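Local coordinates for protein putative adenosine kinase (Schistosoma mansoni, PDB 3VAS) that probably catalyses the phosphorylation of adenosine to AMP at the expense of ATP, as a ribokinase-like (pfkB family) nucleoside kinase, at residues Leu35-Asp40 and Thr138-Val143; Asn77-Gly82 and Gly113-Asn118; Thr87-Gln92 and Ser121-Val126; Gly105-Asp110 and Thr127-Ala132. One frame throughout, in Å; residues are numbered along the deposited sequence.

Contact 1 (Leu35-Asp40 and Thr138-Val143); sequences LDIIVD and TGKVAV. With ADN (adenosine), chain C.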
loop_
_atom_site.group_PDB
_atom_site.type_symbol
_atom_site.label_atom_id
_atom_site.label_comp_id
_atom_site.label_asym_id
_atom_site.label_seq_id
_atom_site.Cartn_x
_atom_site.Cartn_y
_atom_site.Cartn_z
ATOM N N LEU A 35 -12.235 -1.069 -5.968
ATOM C CA LEU A 35 -12.961 0.174 -6.161
ATOM C C LEU A 35 -13.268 0.788 -4.799
ATOM O O LEU A 35 -13.877 0.142 -3.944
ATOM C CB LEU A 35 -14.254 -0.073 -6.935
ATOM C CG LEU A 35 -15.069 1.181 -7.252
ATOM C CD1 LEU A 35 -14.409 1.978 -8.367
ATOM C CD2 LEU A 35 -16.498 0.824 -7.612
ATOM N N ASP A 36 -12.832 2.025 -4.590
ATOM C CA ASP A 36 -13.193 2.762 -3.381
ATOM C C ASP A 36 -14.572 3.397 -3.527
ATOM O O ASP A 36 -14.872 4.045 -4.531
ATOM C CB ASP A 36 -12.156 3.840 -3.053
ATOM C CG ASP A 36 -10.849 3.258 -2.529
ATOM O OD1 ASP A 36 -10.798 2.032 -2.276
ATOM O OD2 ASP A 36 -9.877 4.032 -2.358
ATOM N N ILE A 37 -15.415 3.199 -2.522
ATOM C CA ILE A 37 -16.718 3.840 -2.495
ATOM C C ILE A 37 -16.770 4.788 -1.300
ATOM O O ILE A 37 -16.993 4.367 -0.168
ATOM C CB ILE A 37 -17.849 2.808 -2.429
ATOM C CG1 ILE A 37 -17.654 1.750 -3.520
ATOM C CG2 ILE A 37 -19.210 3.491 -2.550
ATOM C CD1 ILE A 37 -18.769 0.722 -3.580
ATOM N N ILE A 38 -16.553 6.071 -1.570
ATOM C CA ILE A 38 -16.382 7.066 -0.523
ATOM C C ILE A 38 -17.689 7.777 -0.204
ATOM O O ILE A 38 -18.307 8.392 -1.075
ATOM C CB ILE A 38 -15.315 8.099 -0.922
ATOM C CG1 ILE A 38 -14.043 7.379 -1.385
ATOM C CG2 ILE A 38 -15.026 9.051 0.233
ATOM C CD1 ILE A 38 -12.996 8.300 -1.964
ATOM N N VAL A 39 -18.098 7.693 1.057
ATOM C CA VAL A 39 -19.394 8.207 1.479
ATOM C C VAL A 39 -19.268 9.015 2.764
ATOM O O VAL A 39 -18.483 8.667 3.646
ATOM C CB VAL A 39 -20.410 7.047 1.679
ATOM C CG1 VAL A 39 -19.778 5.892 2.449
ATOM C CG2 VAL A 39 -21.679 7.528 2.371
ATOM N N ASP A 40 -20.018 10.110 2.849
ATOM C CA ASP A 40 -20.195 10.816 4.109
ATOM C C ASP A 40 -21.110 9.986 5.005
ATOM O O ASP A 40 -22.325 9.929 4.791
ATOM C CB ASP A 40 -20.786 12.206 3.878
ATOM C CG ASP A 40 -19.797 13.160 3.232
ATOM O OD1 ASP A 40 -18.575 12.971 3.423
ATOM O OD2 ASP A 40 -20.242 14.100 2.538
ATOM N N THR A 138 -15.412 -7.546 -9.053
ATOM C CA THR A 138 -14.258 -6.775 -8.620
ATOM C C THR A 138 -14.448 -6.332 -7.170
ATOM O O THR A 138 -15.535 -5.900 -6.786
ATOM C CB THR A 138 -14.054 -5.537 -9.519
ATOM O OG1 THR A 138 -13.755 -5.962 -10.855
ATOM C CG2 THR A 138 -12.915 -4.669 -8.998
ATOM N N GLY A 139 -13.398 -6.463 -6.365
ATOM C CA GLY A 139 -13.462 -6.078 -4.968
ATOM C C GLY A 139 -13.775 -4.603 -4.773
ATOM O O GLY A 139 -13.607 -3.791 -5.684
ATOM N N LYS A 140 -14.230 -4.258 -3.575
ATOM C CA LYS A 140 -14.631 -2.893 -3.274
ATOM C C LYS A 140 -14.324 -2.546 -1.820
ATOM O O LYS A 140 -14.287 -3.426 -0.952
ATOM C CB LYS A 140 -16.125 -2.718 -3.543
ATOM C CG LYS A 140 -16.981 -3.786 -2.877
ATOM C CD LYS A 140 -18.452 -3.646 -3.240
ATOM C CE LYS A 140 -19.253 -4.839 -2.743
ATOM N NZ LYS A 140 -20.691 -4.746 -3.133
ATOM N N VAL A 141 -14.109 -1.259 -1.564
ATOM C CA VAL A 141 -13.872 -0.771 -0.212
ATOM C C VAL A 141 -14.920 0.274 0.144
ATOM O O VAL A 141 -15.088 1.264 -0.563
ATOM C CB VAL A 141 -12.472 -0.132 -0.067
ATOM C CG1 VAL A 141 -12.225 0.279 1.384
ATOM C CG2 VAL A 141 -11.387 -1.092 -0.544
ATOM N N ALA A 142 -15.647 0.049 1.230
ATOM C CA ALA A 142 -16.529 1.086 1.729
ATOM C C ALA A 142 -15.666 2.020 2.554
ATOM O O ALA A 142 -15.121 1.617 3.582
ATOM C CB ALA A 142 -17.644 0.494 2.571
ATOM N N VAL A 143 -15.513 3.257 2.088
ATOM C CA VAL A 143 -14.723 4.244 2.817
ATOM C C VAL A 143 -15.662 5.233 3.494
ATOM O O VAL A 143 -16.249 6.098 2.844
ATOM C CB VAL A 143 -13.731 4.979 1.899
ATOM C CG1 VAL A 143 -12.819 5.894 2.713
ATOM C CG2 VAL A 143 -12.907 3.973 1.106
HETATM O "O5'" ADN C . -4.551 3.303 1.862
HETATM C "C5'" ADN C . -5.900 3.510 1.450
HETATM C "C4'" ADN C . -6.305 2.523 0.383
HETATM O "O4'" ADN C . -6.267 1.190 0.915
HETATM C "C3'" ADN C . -7.713 2.692 -0.202
HETATM O "O3'" ADN C . -7.620 3.210 -1.530
HETATM C "C2'" ADN C . -8.279 1.255 -0.254
HETATM O "O2'" ADN C . -8.823 0.881 -1.501
HETATM C "C1'" ADN C . -7.068 0.389 0.099
HETATM N N9 ADN C . -7.392 -0.854 0.799
HETATM C C8 ADN C . -8.232 -1.003 1.806
HETATM N N7 ADN C . -8.255 -2.433 2.154
HETATM C C5 ADN C . -7.368 -3.117 1.270
HETATM C C6 ADN C . -7.015 -4.458 1.154
HETATM N N6 ADN C . -7.595 -5.432 2.040
HETATM N N1 ADN C . -6.111 -4.851 0.175
HETATM C C2 ADN C . -5.556 -3.927 -0.673
HETATM N N3 ADN C . -5.900 -2.605 -0.557
HETATM C C4 ADN C . -6.829 -2.214 0.439
#

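Contact 2 (Asn77-Gly82 and Gly113-Asn118); sequences NYIAGG and GKYIKN. With ADN (adenosine), chain C.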
loop_
_atom_site.group_PDB
_atom_site.type_symbol
_atom_site.label_atom_id
_atom_site.label_comp_id
_atom_site.label_asym_id
_atom_site.label_seq_id
_atom_site.Cartn_x
_atom_site.Cartn_y
_atom_site.Cartn_z
ATOM N N ASN A 77 -18.724 8.950 -3.997
ATOM C CA ASN A 77 -17.565 9.112 -4.864
ATOM C C ASN A 77 -16.937 7.758 -5.177
ATOM O O ASN A 77 -16.455 7.067 -4.286
ATOM C CB ASN A 77 -16.536 10.053 -4.225
ATOM C CG ASN A 77 -15.328 10.305 -5.121
ATOM O OD1 ASN A 77 -15.357 10.033 -6.323
ATOM N ND2 ASN A 77 -14.262 10.837 -4.534
ATOM N N TYR A 78 -16.961 7.383 -6.450
ATOM C CA TYR A 78 -16.368 6.133 -6.897
ATOM C C TYR A 78 -15.001 6.431 -7.481
ATOM O O TYR A 78 -14.873 7.283 -8.360
ATOM C CB TYR A 78 -17.240 5.479 -7.970
ATOM C CG TYR A 78 -18.650 5.154 -7.527
ATOM C CD1 TYR A 78 -18.923 3.996 -6.816
ATOM C CD2 TYR A 78 -19.707 5.999 -7.837
ATOM C CE1 TYR A 78 -20.216 3.688 -6.416
ATOM C CE2 TYR A 78 -21.001 5.704 -7.439
ATOM C CZ TYR A 78 -21.249 4.545 -6.731
ATOM O OH TYR A 78 -22.531 4.243 -6.332
ATOM N N ILE A 79 -13.976 5.740 -6.997
ATOM C CA ILE A 79 -12.623 5.994 -7.475
ATOM C C ILE A 79 -11.750 4.757 -7.295
ATOM O O ILE A 79 -11.876 4.045 -6.301
ATOM C CB ILE A 79 -12.003 7.243 -6.782
ATOM C CG1 ILE A 79 -10.637 7.587 -7.376
ATOM C CG2 ILE A 79 -11.906 7.049 -5.278
ATOM C CD1 ILE A 79 -10.095 8.940 -6.908
ATOM N N ALA A 80 -10.894 4.488 -8.276
ATOM C CA ALA A 80 -10.001 3.335 -8.222
ATOM C C ALA A 80 -9.140 3.351 -6.965
ATOM O O ALA A 80 -8.589 4.387 -6.588
ATOM C CB ALA A 80 -9.125 3.282 -9.465
ATOM N N GLY A 81 -9.035 2.195 -6.317
ATOM C CA GLY A 81 -8.261 2.064 -5.094
ATOM C C GLY A 81 -7.337 0.860 -5.116
ATOM O O GLY A 81 -6.922 0.401 -6.182
ATOM N N GLY A 82 -7.020 0.339 -3.934
ATOM C CA GLY A 82 -6.039 -0.727 -3.809
ATOM C C GLY A 82 -4.681 -0.159 -3.425
ATOM O O GLY A 82 -4.095 0.633 -4.173
ATOM N N GLY A 113 -14.165 -3.388 -12.923
ATOM C CA GLY A 113 -12.858 -3.901 -13.286
ATOM C C GLY A 113 -12.321 -3.207 -14.522
ATOM O O GLY A 113 -11.143 -2.852 -14.587
ATOM N N LYS A 114 -13.193 -3.007 -15.507
ATOM C CA LYS A 114 -12.785 -2.347 -16.736
ATOM C C LYS A 114 -12.403 -0.887 -16.483
ATOM O O LYS A 114 -11.444 -0.384 -17.061
ATOM C CB LYS A 114 -13.863 -2.462 -17.823
ATOM C CG LYS A 114 -13.387 -1.946 -19.177
ATOM C CD LYS A 114 -14.309 -2.338 -20.317
ATOM C CE LYS A 114 -13.678 -1.957 -21.647
ATOM N NZ LYS A 114 -14.499 -2.362 -22.816
ATOM N N TYR A 115 -13.146 -0.213 -15.611
ATOM C CA TYR A 115 -12.801 1.155 -15.233
ATOM C C TYR A 115 -11.411 1.219 -14.589
ATOM O O TYR A 115 -10.597 2.081 -14.931
ATOM C CB TYR A 115 -13.860 1.754 -14.300
ATOM C CG TYR A 115 -13.314 2.836 -13.395
ATOM C CD1 TYR A 115 -12.931 4.072 -13.903
ATOM C CD2 TYR A 115 -13.165 2.614 -12.036
ATOM C CE1 TYR A 115 -12.418 5.058 -13.072
ATOM C CE2 TYR A 115 -12.656 3.587 -11.203
ATOM C CZ TYR A 115 -12.282 4.806 -11.720
ATOM O OH TYR A 115 -11.776 5.770 -10.875
ATOM N N ILE A 116 -11.142 0.301 -13.663
ATOM C CA ILE A 116 -9.830 0.241 -13.028
ATOM C C ILE A 116 -8.721 -0.000 -14.064
ATOM O O ILE A 116 -7.678 0.663 -14.035
ATOM C CB ILE A 116 -9.781 -0.812 -11.887
ATOM C CG1 ILE A 116 -10.679 -0.376 -10.726
ATOM C CG2 ILE A 116 -8.357 -0.999 -11.392
ATOM C CD1 ILE A 116 -10.925 -1.454 -9.685
ATOM N N LYS A 117 -8.957 -0.924 -14.995
ATOM C CA LYS A 117 -7.978 -1.188 -16.052
ATOM C C LYS A 117 -7.731 0.034 -16.939
ATOM O O LYS A 117 -6.585 0.342 -17.269
ATOM C CB LYS A 117 -8.385 -2.388 -16.912
ATOM C CG LYS A 117 -7.325 -2.783 -17.942
ATOM C CD LYS A 117 -7.869 -3.747 -18.998
ATOM C CE LYS A 117 -8.301 -5.068 -18.382
ATOM N NZ LYS A 117 -8.869 -6.013 -19.394
ATOM N N ASN A 118 -8.800 0.723 -17.331
ATOM C CA ASN A 118 -8.666 1.920 -18.164
ATOM C C ASN A 118 -7.932 3.049 -17.446
ATOM O O ASN A 118 -7.236 3.845 -18.072
ATOM C CB ASN A 118 -10.030 2.418 -18.648
ATOM C CG ASN A 118 -10.691 1.463 -19.626
ATOM O OD1 ASN A 118 -10.037 0.603 -20.220
ATOM N ND2 ASN A 118 -11.995 1.618 -19.803
HETATM O "O5'" ADN C . -4.551 3.303 1.862
HETATM C "C5'" ADN C . -5.900 3.510 1.450
HETATM C "C4'" ADN C . -6.305 2.523 0.383
HETATM O "O4'" ADN C . -6.267 1.190 0.915
HETATM C "C3'" ADN C . -7.713 2.692 -0.202
HETATM O "O3'" ADN C . -7.620 3.210 -1.530
HETATM C "C2'" ADN C . -8.279 1.255 -0.254
HETATM O "O2'" ADN C . -8.823 0.881 -1.501
HETATM C "C1'" ADN C . -7.068 0.389 0.099
HETATM N N9 ADN C . -7.392 -0.854 0.799
HETATM C C8 ADN C . -8.232 -1.003 1.806
HETATM N N7 ADN C . -8.255 -2.433 2.154
HETATM C C5 ADN C . -7.368 -3.117 1.270
HETATM C C6 ADN C . -7.015 -4.458 1.154
HETATM N N6 ADN C . -7.595 -5.432 2.040
HETATM N N1 ADN C . -6.111 -4.851 0.175
HETATM C C2 ADN C . -5.556 -3.927 -0.673
HETATM N N3 ADN C . -5.900 -2.605 -0.557
HETATM C C4 ADN C . -6.829 -2.214 0.439
#

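Contact 3 (Thr87-Gln92 and Ser121-Val126); sequences TVKMIQ and SALDLV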
loop_
_atom_site.group_PDB
_atom_site.type_symbol
_atom_site.label_atom_id
_atom_site.label_comp_id
_atom_site.label_asym_id
_atom_site.label_seq_id
_atom_site.Cartn_x
_atom_site.Cartn_y
_atom_site.Cartn_z
ATOM N N THR A 87 0.157 3.099 -4.889
ATOM C CA THR A 87 1.580 3.398 -4.793
ATOM C C THR A 87 2.293 3.276 -6.137
ATOM O O THR A 87 3.019 4.180 -6.553
ATOM C CB THR A 87 2.260 2.478 -3.754
ATOM O OG1 THR A 87 1.767 2.797 -2.448
ATOM C CG2 THR A 87 3.771 2.653 -3.769
ATOM N N VAL A 88 2.074 2.159 -6.821
ATOM C CA VAL A 88 2.763 1.898 -8.079
ATOM C C VAL A 88 2.362 2.869 -9.189
ATOM O O VAL A 88 3.209 3.338 -9.947
ATOM C CB VAL A 88 2.560 0.440 -8.522
ATOM C CG1 VAL A 88 3.037 0.231 -9.959
ATOM C CG2 VAL A 88 3.282 -0.488 -7.564
ATOM N N LYS A 89 1.079 3.196 -9.279
ATOM C CA LYS A 89 0.654 4.110 -10.329
ATOM C C LYS A 89 1.104 5.544 -10.047
ATOM O O LYS A 89 1.323 6.321 -10.974
ATOM C CB LYS A 89 -0.854 4.019 -10.593
ATOM C CG LYS A 89 -1.755 4.624 -9.534
ATOM C CD LYS A 89 -3.220 4.319 -9.867
ATOM C CE LYS A 89 -4.176 5.138 -9.012
ATOM N NZ LYS A 89 -5.600 4.856 -9.348
ATOM N N MET A 90 1.269 5.895 -8.776
ATOM C CA MET A 90 1.796 7.220 -8.463
ATOM C C MET A 90 3.302 7.288 -8.722
ATOM O O MET A 90 3.806 8.324 -9.154
ATOM C CB MET A 90 1.466 7.667 -7.037
ATOM C CG MET A 90 1.880 9.114 -6.762
ATOM S SD MET A 90 1.299 9.748 -5.176
ATOM C CE MET A 90 1.698 11.492 -5.320
ATOM N N ILE A 91 4.018 6.194 -8.468
ATOM C CA ILE A 91 5.429 6.126 -8.850
ATOM C C ILE A 91 5.543 6.401 -10.348
ATOM O O ILE A 91 6.394 7.171 -10.793
ATOM C CB ILE A 91 6.047 4.749 -8.556
ATOM C CG1 ILE A 91 6.094 4.483 -7.052
ATOM C CG2 ILE A 91 7.454 4.650 -9.148
ATOM C CD1 ILE A 91 6.651 3.119 -6.695
ATOM N N GLN A 92 4.657 5.775 -11.115
ATOM C CA GLN A 92 4.596 5.960 -12.559
ATOM C C GLN A 92 4.271 7.410 -12.931
ATOM O O GLN A 92 4.881 7.983 -13.833
ATOM C CB GLN A 92 3.559 4.998 -13.157
ATOM C CG GLN A 92 3.276 5.216 -14.642
ATOM C CD GLN A 92 4.466 4.880 -15.521
ATOM O OE1 GLN A 92 5.019 3.780 -15.441
ATOM N NE2 GLN A 92 4.870 5.829 -16.363
ATOM N N SER A 121 -4.195 2.320 -17.787
ATOM C CA SER A 121 -3.723 2.614 -19.134
ATOM C C SER A 121 -3.592 4.116 -19.370
ATOM O O SER A 121 -2.684 4.565 -20.067
ATOM C CB SER A 121 -4.652 1.992 -20.176
ATOM O OG SER A 121 -4.616 0.581 -20.079
ATOM N N ALA A 122 -4.503 4.886 -18.784
ATOM C CA ALA A 122 -4.461 6.337 -18.898
ATOM C C ALA A 122 -3.188 6.898 -18.266
ATOM O O ALA A 122 -2.718 7.966 -18.650
ATOM C CB ALA A 122 -5.686 6.952 -18.247
ATOM N N LEU A 123 -2.635 6.164 -17.304
ATOM C CA LEU A 123 -1.440 6.601 -16.587
ATOM C C LEU A 123 -0.136 6.040 -17.170
ATOM O O LEU A 123 0.944 6.282 -16.624
ATOM C CB LEU A 123 -1.559 6.226 -15.104
ATOM C CG LEU A 123 -2.543 7.060 -14.280
ATOM C CD1 LEU A 123 -2.777 6.441 -12.919
ATOM C CD2 LEU A 123 -2.020 8.485 -14.134
ATOM N N ASP A 124 -0.245 5.305 -18.277
ATOM C CA ASP A 124 0.894 4.604 -18.889
ATOM C C ASP A 124 1.493 3.529 -17.983
ATOM O O ASP A 124 2.680 3.218 -18.069
ATOM C CB ASP A 124 1.985 5.577 -19.344
ATOM C CG ASP A 124 1.509 6.512 -20.432
ATOM O OD1 ASP A 124 0.611 6.117 -21.203
ATOM O OD2 ASP A 124 2.036 7.640 -20.510
ATOM N N LEU A 125 0.662 2.968 -17.114
ATOM C CA LEU A 125 1.062 1.847 -16.278
ATOM C C LEU A 125 0.789 0.530 -17.009
ATOM O O LEU A 125 -0.357 0.219 -17.330
ATOM C CB LEU A 125 0.298 1.904 -14.951
ATOM C CG LEU A 125 0.458 0.770 -13.943
ATOM C CD1 LEU A 125 1.894 0.660 -13.498
ATOM C CD2 LEU A 125 -0.455 0.996 -12.747
ATOM N N VAL A 126 1.838 -0.234 -17.294
ATOM C CA VAL A 126 1.667 -1.543 -17.920
ATOM C C VAL A 126 1.019 -2.517 -16.933
ATOM O O VAL A 126 1.487 -2.673 -15.808
ATOM C CB VAL A 126 3.010 -2.132 -18.417
ATOM C CG1 VAL A 126 2.848 -3.604 -18.787
ATOM C CG2 VAL A 126 3.534 -1.344 -19.605
HETATM O O HOH W 1 2.568 8.482 -16.300
#

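Contact 4 (Gly105-Asp110 and Thr127-Ala132); sequences GCIGAD and TEFQIA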
loop_
_atom_site.group_PDB
_atom_site.type_symbol
_atom_site.label_atom_id
_atom_site.label_comp_id
_atom_site.label_asym_id
_atom_site.label_seq_id
_atom_site.Cartn_x
_atom_site.Cartn_y
_atom_site.Cartn_z
ATOM N N GLY A 105 -2.810 -7.762 -10.883
ATOM C CA GLY A 105 -3.859 -7.966 -9.899
ATOM C C GLY A 105 -5.038 -8.691 -10.523
ATOM O O GLY A 105 -5.073 -8.888 -11.740
ATOM N N CYS A 106 -6.011 -9.083 -9.703
ATOM C CA CYS A 106 -7.192 -9.778 -10.221
ATOM C C CYS A 106 -8.487 -8.978 -10.073
ATOM O O CYS A 106 -8.912 -8.650 -8.961
ATOM C CB CYS A 106 -7.347 -11.162 -9.575
ATOM S SG CYS A 106 -8.664 -12.172 -10.312
ATOM N N ILE A 107 -9.111 -8.674 -11.206
ATOM C CA ILE A 107 -10.408 -8.010 -11.231
ATOM C C ILE A 107 -11.477 -8.966 -11.764
ATOM O O ILE A 107 -11.157 -10.034 -12.299
ATOM C CB ILE A 107 -10.389 -6.758 -12.135
ATOM C CG1 ILE A 107 -9.969 -7.137 -13.561
ATOM C CG2 ILE A 107 -9.470 -5.671 -11.560
ATOM C CD1 ILE A 107 -10.137 -6.006 -14.580
ATOM N N GLY A 108 -12.744 -8.580 -11.620
ATOM C CA GLY A 108 -13.839 -9.330 -12.204
ATOM C C GLY A 108 -14.146 -8.865 -13.620
ATOM O O GLY A 108 -13.575 -7.881 -14.093
ATOM N N ALA A 109 -15.042 -9.576 -14.301
ATOM C CA ALA A 109 -15.451 -9.197 -15.650
ATOM C C ALA A 109 -16.669 -8.285 -15.590
ATOM O O ALA A 109 -17.736 -8.613 -16.105
ATOM C CB ALA A 109 -15.753 -10.434 -16.491
ATOM N N ASP A 110 -16.501 -7.142 -14.942
ATOM C CA ASP A 110 -17.579 -6.183 -14.779
ATOM C C ASP A 110 -17.086 -4.786 -15.137
ATOM O O ASP A 110 -15.911 -4.597 -15.457
ATOM C CB ASP A 110 -18.130 -6.225 -13.347
ATOM C CG ASP A 110 -17.031 -6.222 -12.283
ATOM O OD1 ASP A 110 -17.317 -6.627 -11.133
ATOM O OD2 ASP A 110 -15.887 -5.818 -12.588
ATOM N N THR A 127 -0.067 -3.157 -17.352
ATOM C CA THR A 127 -0.758 -4.108 -16.491
ATOM C C THR A 127 -0.953 -5.466 -17.154
ATOM O O THR A 127 -1.010 -5.577 -18.377
ATOM C CB THR A 127 -2.137 -3.583 -16.043
ATOM O OG1 THR A 127 -2.970 -3.364 -17.190
ATOM C CG2 THR A 127 -1.993 -2.286 -15.267
ATOM N N GLU A 128 -1.038 -6.499 -16.323
ATOM C CA GLU A 128 -1.480 -7.814 -16.763
ATOM C C GLU A 128 -2.482 -8.338 -15.744
ATOM O O GLU A 128 -2.125 -9.074 -14.822
ATOM C CB GLU A 128 -0.302 -8.778 -16.912
ATOM C CG GLU A 128 0.567 -8.525 -18.136
ATOM C CD GLU A 128 -0.135 -8.857 -19.448
ATOM O OE1 GLU A 128 -1.149 -9.590 -19.430
ATOM O OE2 GLU A 128 0.334 -8.384 -20.504
ATOM N N PHE A 129 -3.737 -7.935 -15.904
ATOM C CA PHE A 129 -4.778 -8.328 -14.965
ATOM C C PHE A 129 -5.198 -9.769 -15.176
ATOM O O PHE A 129 -5.291 -10.243 -16.307
ATOM C CB PHE A 129 -6.006 -7.425 -15.101
ATOM C CG PHE A 129 -5.820 -6.058 -14.515
ATOM C CD1 PHE A 129 -5.860 -5.869 -13.140
ATOM C CD2 PHE A 129 -5.611 -4.961 -15.335
ATOM C CE1 PHE A 129 -5.692 -4.612 -12.594
ATOM C CE2 PHE A 129 -5.442 -3.700 -14.793
ATOM C CZ PHE A 129 -5.481 -3.525 -13.423
ATOM N N GLN A 130 -5.439 -10.464 -14.073
ATOM C CA GLN A 130 -6.123 -11.741 -14.123
ATOM C C GLN A 130 -7.606 -11.430 -13.998
ATOM O O GLN A 130 -8.006 -10.579 -13.202
ATOM C CB GLN A 130 -5.669 -12.640 -12.974
ATOM C CG GLN A 130 -6.359 -13.995 -12.923
ATOM C CD GLN A 130 -5.901 -14.820 -11.740
ATOM O OE1 GLN A 130 -4.922 -14.475 -11.079
ATOM N NE2 GLN A 130 -6.608 -15.911 -11.462
ATOM N N ILE A 131 -8.427 -12.082 -14.805
ATOM C CA ILE A 131 -9.857 -11.837 -14.729
ATOM C C ILE A 131 -10.502 -13.010 -13.999
ATOM O O ILE A 131 -10.280 -14.171 -14.353
ATOM C CB ILE A 131 -10.493 -11.600 -16.124
ATOM C CG1 ILE A 131 -10.274 -10.157 -16.595
ATOM C CG2 ILE A 131 -11.989 -11.833 -16.072
ATOM C CD1 ILE A 131 -8.834 -9.748 -16.830
ATOM N N ALA A 132 -11.269 -12.704 -12.957
ATOM C CA ALA A 132 -11.932 -13.738 -12.176
ATOM C C ALA A 132 -13.091 -14.359 -12.953
ATOM O O ALA A 132 -13.766 -13.680 -13.729
ATOM C CB ALA A 132 -12.421 -13.170 -10.854
HETATM O O HOH W 2 -15.964 -12.114 -13.021
#

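Contact 1 (Leu35-Asp40 and Thr138-Val143)
Asp36 and Val141, neighbours on two parallel strands, meet at the ribose of adenosine. The carboxylate of Asp36 takes both ribose hydroxyls: O3' donates to Asp36 OD2 over 2.5 Å, and O2' donates to OD1 in a bond modelled so short that its exact length is doubtful. With chi1 at -72° the Asp36 carboxylate stands beside its own backbone N and leans over Val141, whose CB lies 3.5 Å from Asp36 OD1. Val141 adds an apolar wall, its CG2 3.4 Å from the ligand O2'. Farther along the same face, Ile38 and Val143 lie alongside each other and point the same way, CG1 of Ile38 4.1 Å from CB of Val143.

The backbone fixes these positions. Five hydrogen bonds form the parallel ladder, running from Leu35 N to Gly139 O at one end to Val39 N to Val143 O at the other. In the middle, Ile37 N points almost straight down the carbonyl of Val141, 2.8 Å from its O. Strand 77-81 pairs with the other edge of Asp36 through Ile79, and Met152 and Thr154 pack against Val141. One carboxylate thus engages two adjacent hydroxyls, an arrangement consistent with recognition of a ribose bearing both O2' and O3'.

Contact 2 (Asn77-Gly82 and Gly113-Asn118)
Chi1 of 154° and chi2 of 70° carry the Tyr115 ring off its helix to Ala80 on strand 77-81, with CG roughly opposite the backbone N. The phenol arrives edge first: Ala80 N lies near the ring plane and donates to Tyr115 OH over 3.0 Å. The bond is bent, with 148° at the hydrogen, and it gives this strand amide a side-chain acceptor on the helix. Ile79 slants past the phenol and packs closely on the hydroxyl, its CA 3.5 Å from Tyr115 OH. The apolar part of the contact centres on Ala80 CB, which sits 3.9 Å from Tyr115 CE2. One residue on, Ile116 completes the grip, its CG1 reaching to 4.2 Å from Ala80 CB.

Just beyond, the strand runs into the adenosine site. Gly82, the N-cap of helix 83-95, donates its backbone N-H to the ligand O2', with N to O2' 3.1 Å, and Gly81 passes close to the ribose with its CA.

Strand 77-81 lies antiparallel to strand 27-40 through backbone bonds of Asn77, Ile79 and Gly81. Helix 111-122 packs across it at a steep angle, with Tyr115 also resting on Leu35 of strand 27-40 and Ile116 on Leu85 of helix 83-95.

Contact 3 (Thr87-Gln92 and Ser121-Val126)
Leu123, Asp124 and Leu125 bring the chain out of helix 111-122 and against Val88, Lys89 and Gln92 of helix 83-95, the turn being a Schellman motif in which Asp124 has a positive phi of 63°. The two leucines grip the aliphatic part of Lys89 at different heights. Leu125 reaches the base of the chain, its CD2 3.7 Å from Lys89 CB, whereas Leu123 lies against the stem from CB as far as CD, its CD1 3.7 Å from Lys89 CD, the two chains slanting across one another. Its stem extended beyond CG, Lys89 carries its amine onward to a salt bridge with Asp119. Leu125 also meets Val88 at about a right angle, with its CD1 3.7 Å from Val88 CG1.

Chi1 of 173° sends Gln92 CG to 3.2 Å from Leu123 O, and the bend at chi2 (67°) then lays the amide beside the turn. The amide itself is held by Lys97 O through NE2 and by Cys101 N through OE1. A water donates to Leu123 O over 2.8 Å and, only weakly, to Gln92 O.

The contact thus joins apolar packing by Leu123, Leu125 and Val88 to a polar rim at Gln92: the carbon stem of Lys89 serves as packing surface while its amine pairs with Asp119, which probably offsets the charge, and the buried Gln92 amide has both its ends satisfied.

Contact 4 (Gly105-Asp110 and Thr127-Ala132)
Phe129 and Ile107 lean obliquely against each other on one face of a pair of parallel strands, CG2 of Ile107 lying 3.9 Å from Phe129 CD1. The phenylalanine ring presents its edge to the carbonyl of Gly105, and its CD1 comes within 3.4 Å of Gly105 O. Farther along, Ile131 reaches the loop, its CG2 4.0 Å from Ala109 CB. On the opposite face, which carries Cys106 and Gln130, Cys106 turns its sulfur opposite its own backbone N (chi1 -173°). This lays SG over the second strand, against the extended stem of Gln130 and 3.9 Å from Ala132 CB. The Gln130 amide reaches past it to Ser163 N.

Strands 101-107 and 126-131 are the two parallel strands of a beta-alpha-beta unit, as found throughout the ribokinase fold, and helix 111-122 is the connection between them. That helix covers the face carrying Phe129, whose ring touches Lys117 and Cys120. Three backbone bonds join the strands, among them Gln130 N to Gly105 O and Ile107 N to Gln130 O. The third, from Ala132 N to Ile107 O at 2.8 Å, lies in the carbonyl plane.

Where the strands part, a water accepts from Ala109 N over 3.0 Å and donates to Ala132 O over 2.8 Å. Ala109 centres an inverse gamma turn leading to Asp110, which N-caps helix 111-122 and accepts Gly113 N at its OD2.

From the N terminus, strand 27-40 first supplies residues 35-40, whose pairing with 138-143 in contact 1 closes a loop of 97 residues. Contacts 2, 3 and 4 all nest inside that loop and cross one another, their segments alternating along the chain. In contact 2 helix 111-122 returns to strand 77-81, closing 30 residues; contact 3 joins the end of that helix to helix 83-95, closing 28; contact 4 pairs strand 126-131 with 101-107, closing 16. Helix 111-122 thus links contacts 2 and 3 and bridges the strands of contact 4. Contacts 1 and 2 both reach adenosine, and Thr138 OG1 ties contact 1 to contact 4 at Gly108 and Asp110.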